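Local coordinates for blue-light receptor of the bluf-family (Rhodobacter sphaeroides, PDB 2BYC), which binds a flavin, here flavin mononucleotide, and probably acts as a blue-light photoreceptor, at residues T9-V14 with L113-P118; E63-I68 with Q75-F80. All coordinates share one frame; numbering follows the deposited sequence.

Contact 1. Residues T9-V14 with L113-P118; sequences TYRSRV and LDLSGP. With FMN (flavin mononucleotide), chain C.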
loop_
_atom_site.group_PDB
_atom_site.type_symbol
_atom_site.label_atom_id
_atom_site.label_comp_id
_atom_site.label_asym_id
_atom_site.label_seq_id
_atom_site.Cartn_x
_atom_site.Cartn_y
_atom_site.Cartn_z
ATOM N N THR A 9 4.876 -4.984 2.096
ATOM C CA THR A 9 4.010 -4.889 0.923
ATOM C C THR A 9 3.379 -6.260 0.806
ATOM O O THR A 9 4.095 -7.232 0.920
ATOM C CB THR A 9 4.884 -4.718 -0.344
ATOM O OG1 THR A 9 5.497 -3.435 -0.258
ATOM C CG2 THR A 9 4.066 -4.710 -1.553
ATOM N N TYR A 10 2.047 -6.293 0.602
ATOM C CA TYR A 10 1.292 -7.505 0.429
ATOM C C TYR A 10 0.370 -7.302 -0.767
ATOM O O TYR A 10 0.134 -6.209 -1.220
ATOM C CB TYR A 10 0.502 -7.863 1.747
ATOM C CG TYR A 10 -0.651 -6.928 1.945
ATOM C CD1 TYR A 10 -1.784 -7.059 1.164
ATOM C CD2 TYR A 10 -0.630 -5.931 2.936
ATOM C CE1 TYR A 10 -2.823 -6.190 1.296
ATOM C CE2 TYR A 10 -1.697 -5.053 3.085
ATOM C CZ TYR A 10 -2.791 -5.219 2.286
ATOM O OH TYR A 10 -3.878 -4.401 2.343
ATOM N N ARG A 11 -0.099 -8.398 -1.309
ATOM C CA ARG A 11 -1.013 -8.416 -2.449
ATOM C C ARG A 11 -2.189 -9.176 -1.923
ATOM O O ARG A 11 -1.993 -10.126 -1.145
ATOM C CB ARG A 11 -0.372 -9.248 -3.555
ATOM C CG ARG A 11 -1.096 -9.169 -4.857
ATOM C CD ARG A 11 -0.340 -9.910 -5.969
ATOM N NE ARG A 11 -0.466 -11.336 -5.778
ATOM C CZ ARG A 11 -1.264 -12.119 -6.494
ATOM N NH1 ARG A 11 -1.976 -11.609 -7.496
ATOM N NH2 ARG A 11 -1.319 -13.418 -6.225
ATOM N N SER A 12 -3.402 -8.733 -2.285
ATOM C CA SER A 12 -4.651 -9.461 -1.957
ATOM C C SER A 12 -5.580 -9.391 -3.090
ATOM O O SER A 12 -5.412 -8.558 -3.971
ATOM C CB SER A 12 -5.361 -8.892 -0.740
ATOM O OG SER A 12 -5.758 -7.580 -0.956
ATOM N N ARG A 13 -6.557 -10.299 -3.083
ATOM C CA ARG A 13 -7.673 -10.242 -4.016
ATOM C C ARG A 13 -8.773 -9.404 -3.482
ATOM O O ARG A 13 -9.242 -9.596 -2.359
ATOM C CB ARG A 13 -8.300 -11.614 -4.191
ATOM C CG ARG A 13 -7.774 -12.356 -5.318
ATOM C CD ARG A 13 -8.854 -12.599 -6.367
ATOM N NE ARG A 13 -8.196 -12.890 -7.646
ATOM C CZ ARG A 13 -8.823 -12.921 -8.814
ATOM N NH1 ARG A 13 -10.144 -12.671 -8.864
ATOM N NH2 ARG A 13 -8.122 -13.158 -9.924
ATOM N N VAL A 14 -9.228 -8.513 -4.328
ATOM C CA VAL A 14 -10.349 -7.649 -4.012
ATOM C C VAL A 14 -11.609 -8.435 -3.691
ATOM O O VAL A 14 -11.916 -9.389 -4.352
ATOM C CB VAL A 14 -10.571 -6.716 -5.173
ATOM C CG1 VAL A 14 -11.934 -6.193 -5.201
ATOM C CG2 VAL A 14 -9.562 -5.587 -5.054
ATOM N N LEU A 113 -0.742 -6.047 -11.521
ATOM C CA LEU A 113 -0.397 -6.286 -10.084
ATOM C C LEU A 113 -0.268 -7.801 -9.760
ATOM O O LEU A 113 -0.778 -8.349 -8.732
ATOM C CB LEU A 113 -1.431 -5.637 -9.192
ATOM C CG LEU A 113 -1.561 -4.124 -9.269
ATOM C CD1 LEU A 113 -2.483 -3.719 -8.125
ATOM C CD2 LEU A 113 -0.211 -3.540 -9.068
ATOM N N ASP A 114 0.429 -8.470 -10.646
ATOM C CA ASP A 114 0.562 -9.881 -10.488
ATOM C C ASP A 114 1.725 -10.101 -9.578
ATOM O O ASP A 114 1.705 -11.089 -8.834
ATOM C CB ASP A 114 0.681 -10.608 -11.806
ATOM C CG ASP A 114 -0.610 -11.280 -12.169
ATOM O OD1 ASP A 114 -1.286 -11.678 -11.185
ATOM O OD2 ASP A 114 -0.989 -11.387 -13.387
ATOM N N LEU A 115 2.645 -9.116 -9.564
ATOM C CA LEU A 115 3.953 -9.193 -8.904
ATOM C C LEU A 115 4.764 -10.451 -9.268
ATOM O O LEU A 115 5.401 -11.019 -8.397
ATOM C CB LEU A 115 3.839 -9.107 -7.352
ATOM C CG LEU A 115 3.666 -7.802 -6.555
ATOM C CD1 LEU A 115 2.930 -6.683 -7.233
ATOM C CD2 LEU A 115 3.054 -8.161 -5.211
ATOM N N SER A 116 4.747 -10.890 -10.524
ATOM C CA SER A 116 5.480 -12.100 -10.878
ATOM C C SER A 116 6.909 -11.786 -11.173
ATOM O O SER A 116 7.789 -12.621 -10.987
ATOM C CB SER A 116 4.911 -12.682 -12.136
ATOM O OG SER A 116 3.514 -12.599 -12.112
ATOM N N GLY A 117 7.120 -10.588 -11.699
ATOM C CA GLY A 117 8.450 -10.058 -11.883
ATOM C C GLY A 117 9.121 -9.915 -10.538
ATOM O O GLY A 117 8.446 -9.552 -9.538
ATOM N N PRO A 118 10.448 -10.165 -10.486
ATOM C CA PRO A 118 11.147 -9.978 -9.227
ATOM C C PRO A 118 11.436 -8.486 -8.926
ATOM O O PRO A 118 11.818 -8.160 -7.808
ATOM C CB PRO A 118 12.465 -10.776 -9.422
ATOM C CG PRO A 118 12.343 -11.460 -10.799
ATOM C CD PRO A 118 11.385 -10.594 -11.553
HETATM N N1 FMN C . -7.077 0.415 7.717
HETATM C C2 FMN C . -6.113 1.274 8.197
HETATM O O2 FMN C . -6.276 1.844 9.301
HETATM N N3 FMN C . -4.982 1.527 7.493
HETATM C C4 FMN C . -4.859 0.925 6.290
HETATM O O4 FMN C . -3.847 1.085 5.686
HETATM C C4A FMN C . -5.826 0.051 5.783
HETATM N N5 FMN C . -5.649 -0.544 4.545
HETATM C C5A FMN C . -6.571 -1.484 4.060
HETATM C C6 FMN C . -6.382 -2.110 2.849
HETATM C C7 FMN C . -7.316 -3.003 2.303
HETATM C C7M FMN C . -6.999 -3.797 1.029
HETATM C C8 FMN C . -8.450 -3.279 3.037
HETATM C C8M FMN C . -9.486 -4.286 2.563
HETATM C C9 FMN C . -8.651 -2.665 4.271
HETATM C C9A FMN C . -7.686 -1.748 4.790
HETATM N N10 FMN C . -7.880 -1.101 6.032
HETATM C C10 FMN C . -6.923 -0.218 6.518
HETATM C "C1'" FMN C . -9.204 -1.090 6.719
HETATM C "C2'" FMN C . -8.905 -1.823 8.005
HETATM O "O2'" FMN C . -9.064 -3.157 7.616
HETATM C "C3'" FMN C . -9.792 -1.466 9.210
HETATM O "O3'" FMN C . -11.058 -2.007 9.004
HETATM C "C4'" FMN C . -9.956 0.011 9.534
HETATM O "O4'" FMN C . -8.758 0.632 10.047
HETATM C "C5'" FMN C . -11.023 0.165 10.621
HETATM O "O5'" FMN C . -12.322 0.586 10.200
HETATM P P FMN C . -13.244 1.062 11.422
HETATM O O1P FMN C . -14.580 1.642 10.930
HETATM O O2P FMN C . -13.476 -0.211 12.227
HETATM O O3P FMN C . -12.356 2.065 12.115
#

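Contact 2. Residues E63-I68 with Q75-F80; sequences ELFRLI and QEILAF. With FMN (flavin mononucleotide), chain C.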
loop_
_atom_site.group_PDB
_atom_site.type_symbol
_atom_site.label_atom_id
_atom_site.label_comp_id
_atom_site.label_asym_id
_atom_site.label_seq_id
_atom_site.Cartn_x
_atom_site.Cartn_y
_atom_site.Cartn_z
ATOM N N GLU A 63 0.886 -4.674 13.875
ATOM C CA GLU A 63 -0.439 -4.422 14.361
ATOM C C GLU A 63 -1.463 -4.170 13.258
ATOM O O GLU A 63 -2.543 -4.782 13.207
ATOM C CB GLU A 63 -0.371 -3.216 15.263
ATOM C CG GLU A 63 -1.664 -2.915 15.894
ATOM C CD GLU A 63 -1.655 -1.702 16.839
ATOM O OE1 GLU A 63 -1.238 -0.580 16.403
ATOM O OE2 GLU A 63 -2.115 -1.876 18.011
ATOM N N LEU A 64 -1.060 -3.318 12.320
ATOM C CA LEU A 64 -1.894 -2.901 11.259
ATOM C C LEU A 64 -2.140 -4.068 10.363
ATOM O O LEU A 64 -3.266 -4.311 9.965
ATOM C CB LEU A 64 -1.264 -1.718 10.512
ATOM C CG LEU A 64 -2.251 -1.122 9.491
ATOM C CD1 LEU A 64 -3.708 -0.676 10.031
ATOM C CD2 LEU A 64 -1.635 -0.039 8.634
ATOM N N PHE A 65 -1.090 -4.787 10.013
ATOM C CA PHE A 65 -1.258 -5.853 9.061
ATOM C C PHE A 65 -2.213 -6.847 9.657
ATOM O O PHE A 65 -2.978 -7.453 8.929
ATOM C CB PHE A 65 0.120 -6.481 8.762
ATOM C CG PHE A 65 0.079 -7.582 7.732
ATOM C CD1 PHE A 65 -0.430 -7.337 6.465
ATOM C CD2 PHE A 65 0.596 -8.828 8.011
ATOM C CE1 PHE A 65 -0.424 -8.333 5.495
ATOM C CE2 PHE A 65 0.596 -9.827 7.045
ATOM C CZ PHE A 65 0.080 -9.577 5.786
ATOM N N ARG A 66 -2.184 -6.983 10.993
ATOM C CA ARG A 66 -3.042 -7.924 11.680
ATOM C C ARG A 66 -4.456 -7.554 11.434
ATOM O O ARG A 66 -5.226 -8.432 11.137
ATOM C CB ARG A 66 -2.840 -7.962 13.197
ATOM C CG ARG A 66 -1.509 -8.498 13.540
ATOM C CD ARG A 66 -1.490 -10.000 13.881
ATOM N NE ARG A 66 -0.133 -10.369 14.289
ATOM C CZ ARG A 66 0.462 -9.879 15.372
ATOM N NH1 ARG A 66 -0.187 -9.017 16.157
ATOM N NH2 ARG A 66 1.708 -10.233 15.652
ATOM N N LEU A 67 -4.784 -6.274 11.588
ATOM C CA LEU A 67 -6.143 -5.746 11.386
ATOM C C LEU A 67 -6.593 -5.867 9.956
ATOM O O LEU A 67 -7.679 -6.343 9.661
ATOM C CB LEU A 67 -6.147 -4.284 11.769
ATOM C CG LEU A 67 -6.561 -4.166 13.217
ATOM C CD1 LEU A 67 -6.177 -2.789 13.798
ATOM C CD2 LEU A 67 -8.111 -4.521 13.330
ATOM N N ILE A 68 -5.741 -5.438 9.055
ATOM C CA ILE A 68 -6.021 -5.471 7.639
ATOM C C ILE A 68 -6.262 -6.923 7.126
ATOM O O ILE A 68 -7.051 -7.159 6.206
ATOM C CB ILE A 68 -4.862 -4.792 6.881
ATOM C CG1 ILE A 68 -4.716 -3.281 7.209
ATOM C CG2 ILE A 68 -5.083 -4.878 5.453
ATOM C CD1 ILE A 68 -3.461 -2.734 6.574
ATOM N N GLN A 75 -9.100 -11.045 -0.038
ATOM C CA GLN A 75 -8.764 -12.424 0.295
ATOM C C GLN A 75 -7.445 -12.810 -0.292
ATOM O O GLN A 75 -6.890 -12.063 -1.082
ATOM C CB GLN A 75 -9.791 -13.394 -0.318
ATOM C CG GLN A 75 -10.279 -12.974 -1.681
ATOM C CD GLN A 75 -11.587 -13.675 -2.135
ATOM O OE1 GLN A 75 -12.406 -14.139 -1.315
ATOM N NE2 GLN A 75 -11.771 -13.760 -3.455
ATOM N N GLU A 76 -6.988 -14.010 0.080
ATOM C CA GLU A 76 -5.753 -14.569 -0.403
ATOM C C GLU A 76 -4.622 -13.577 -0.152
ATOM O O GLU A 76 -3.876 -13.247 -1.037
ATOM C CB GLU A 76 -5.853 -14.811 -1.894
ATOM C CG GLU A 76 -6.960 -15.812 -2.287
ATOM C CD GLU A 76 -7.062 -15.978 -3.800
ATOM O OE1 GLU A 76 -5.992 -15.961 -4.495
ATOM O OE2 GLU A 76 -8.214 -16.110 -4.303
ATOM N N ILE A 77 -4.539 -13.066 1.050
ATOM C CA ILE A 77 -3.512 -12.007 1.339
ATOM C C ILE A 77 -2.187 -12.720 1.423
ATOM O O ILE A 77 -2.050 -13.730 2.177
ATOM C CB ILE A 77 -3.864 -11.355 2.656
ATOM C CG1 ILE A 77 -5.215 -10.662 2.490
ATOM C CG2 ILE A 77 -2.783 -10.399 3.126
ATOM C CD1 ILE A 77 -5.955 -10.557 3.779
ATOM N N LEU A 78 -1.189 -12.179 0.736
ATOM C CA LEU A 78 0.105 -12.740 0.904
ATOM C C LEU A 78 1.147 -11.630 0.769
ATOM O O LEU A 78 1.113 -10.826 -0.124
ATOM C CB LEU A 78 0.224 -13.836 -0.155
ATOM C CG LEU A 78 1.443 -14.688 -0.154
ATOM C CD1 LEU A 78 1.358 -15.705 0.994
ATOM C CD2 LEU A 78 1.553 -15.368 -1.560
ATOM N N ALA A 79 2.030 -11.584 1.727
ATOM C CA ALA A 79 3.075 -10.582 1.772
ATOM C C ALA A 79 4.160 -10.873 0.743
ATOM O O ALA A 79 4.613 -12.011 0.536
ATOM C CB ALA A 79 3.682 -10.471 3.157
ATOM N N PHE A 80 4.562 -9.788 0.101
ATOM C CA PHE A 80 5.622 -9.833 -0.844
ATOM C C PHE A 80 6.937 -9.692 -0.086
ATOM O O PHE A 80 7.916 -10.436 -0.281
ATOM C CB PHE A 80 5.507 -8.675 -1.838
ATOM C CG PHE A 80 6.745 -8.508 -2.613
ATOM C CD1 PHE A 80 7.033 -9.405 -3.628
ATOM C CD2 PHE A 80 7.684 -7.509 -2.280
ATOM C CE1 PHE A 80 8.200 -9.322 -4.354
ATOM C CE2 PHE A 80 8.933 -7.395 -2.993
ATOM C CZ PHE A 80 9.199 -8.296 -4.054
HETATM N N1 FMN C . -7.077 0.415 7.717
HETATM C C2 FMN C . -6.113 1.274 8.197
HETATM O O2 FMN C . -6.276 1.844 9.301
HETATM N N3 FMN C . -4.982 1.527 7.493
HETATM C C4 FMN C . -4.859 0.925 6.290
HETATM O O4 FMN C . -3.847 1.085 5.686
HETATM C C4A FMN C . -5.826 0.051 5.783
HETATM N N5 FMN C . -5.649 -0.544 4.545
HETATM C C5A FMN C . -6.571 -1.484 4.060
HETATM C C6 FMN C . -6.382 -2.110 2.849
HETATM C C7 FMN C . -7.316 -3.003 2.303
HETATM C C7M FMN C . -6.999 -3.797 1.029
HETATM C C8 FMN C . -8.450 -3.279 3.037
HETATM C C8M FMN C . -9.486 -4.286 2.563
HETATM C C9 FMN C . -8.651 -2.665 4.271
HETATM C C9A FMN C . -7.686 -1.748 4.790
HETATM N N10 FMN C . -7.880 -1.101 6.032
HETATM C C10 FMN C . -6.923 -0.218 6.518
HETATM C "C1'" FMN C . -9.204 -1.090 6.719
HETATM C "C2'" FMN C . -8.905 -1.823 8.005
HETATM O "O2'" FMN C . -9.064 -3.157 7.616
HETATM C "C3'" FMN C . -9.792 -1.466 9.210
HETATM O "O3'" FMN C . -11.058 -2.007 9.004
HETATM C "C4'" FMN C . -9.956 0.011 9.534
HETATM O "O4'" FMN C . -8.758 0.632 10.047
HETATM C "C5'" FMN C . -11.023 0.165 10.621
HETATM O "O5'" FMN C . -12.322 0.586 10.200
HETATM P P FMN C . -13.244 1.062 11.422
HETATM O O1P FMN C . -14.580 1.642 10.930
HETATM O O2P FMN C . -13.476 -0.211 12.227
HETATM O O3P FMN C . -12.356 2.065 12.115
#

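Contact 1. Residues T9-V14 with L113-P118
Arg-11 reaches from the strand 5-14 of the BLUF domain, a ferredoxin-like fold, onto Leu-113, Asp-114 and Leu-115, in the loop between helices 100-106 and 120-131. The contact lies on the sheet face that looks away from the flavin. With CG anti to the backbone N (chi1 -171°), the Arg-11 side chain leaves the strand extended through chi2, which brings CD against the loop, and the bend at chi3 (73°) turns the guanidinium obliquely across Asp-114. CD lies 3.2 Å from Leu-113 O and also touches Asp-114 O. That second carbonyl oxygen stands over one guanidinium face, offset toward its rim and 3.8 Å from Arg-11 NE, whereas Leu-113 O lies at the edge, near the plane. No hydrogen bond spans the segments, and Leu-113 O, buried by this contact, has no hydrogen-bond partner in the model. The charged groups meet only loosely: Arg-11 NH1 and Asp-114 OD1 form a long salt bridge of 3.8 Å. The carboxylate plane is turned 58° from the guanidinium plane and OD1 lies well out of the latter, so charge alone attracts them. On the apolar side Leu-115 CD2 packs against the aliphatic root of the arginine, 3.9 Å from Arg-11 CD, and Leu-115 also touches Val-121 of helix 120-131. The neighbouring strand residue, Tyr-10, points to the other face of the sheet, where Ser-12 OG lies at its ring edge, in plane. Tyr-10 OH is hydrogen-bonded to Gln-52 OE1 and stands 3.4 Å from flavin C6.

Contact 2. Residues E63-I68 with Q75-F80
Residues 63-68, on helix 58-69, run past residues 75-80 at packing distance, with the CA of Phe-65 9.7 Å from that of Ala-79 and the CA of Ile-68 9.4 Å from that of Ile-77. Phe-65 holds CG anti to its backbone nitrogen (chi1 -178°), which carries the ring across to the strand. There the CE1 and CZ corner meets the methyl branch of Ile-77 obliquely, Phe-65 CE1 lying 3.9 Å from Ile-77 CG2; the two side chains lie alongside and run in opposing senses. The other branch of Ile-77 ends near the helix backbone, CD1 being 4.3 Å from Ile-68 O, a carbonyl that accepts a hydrogen bond from His-74 NE2. Ile-68 itself turns both branches to the flavin. Its CD1 lies over the ring face 3.7 Å from flavin N5, with CG1 and CG2 over the same face. Leu-64 extends this cover toward the pyrimidine end, its CD1 3.6 Å from flavin N3. Replacing Ile-68 by an alanine removes these branches and would probably open a gap over flavin N5 and C4A on this face. A helix laying aliphatic side chains on the isoalloxazine, and backed by the sheet, is characteristic of the BLUF flavin pocket.

How the contacts relate
Contacts 1 and 2, whose centres are about 12 Å apart, share the sheet in which strands 5-14 and 77-84 are neighbours. Probable backbone hydrogen bonds join them: Arg-13 N to Gln-75 O and Thr-9 O to Phe-80 N, both 2.7 Å. Tyr-10 provides the side-chain link, with CD2 3.5 Å from Phe-65 CE1 and OH 3.4 Å from Ile-68 CG2. Residues 63-68 cover the flavin on one side of the sheet, while 113-118 lie against the other. Through its alternating side chains, strand 5-14 thus has the flavin pocket on one face and the loop 113-118 on the other.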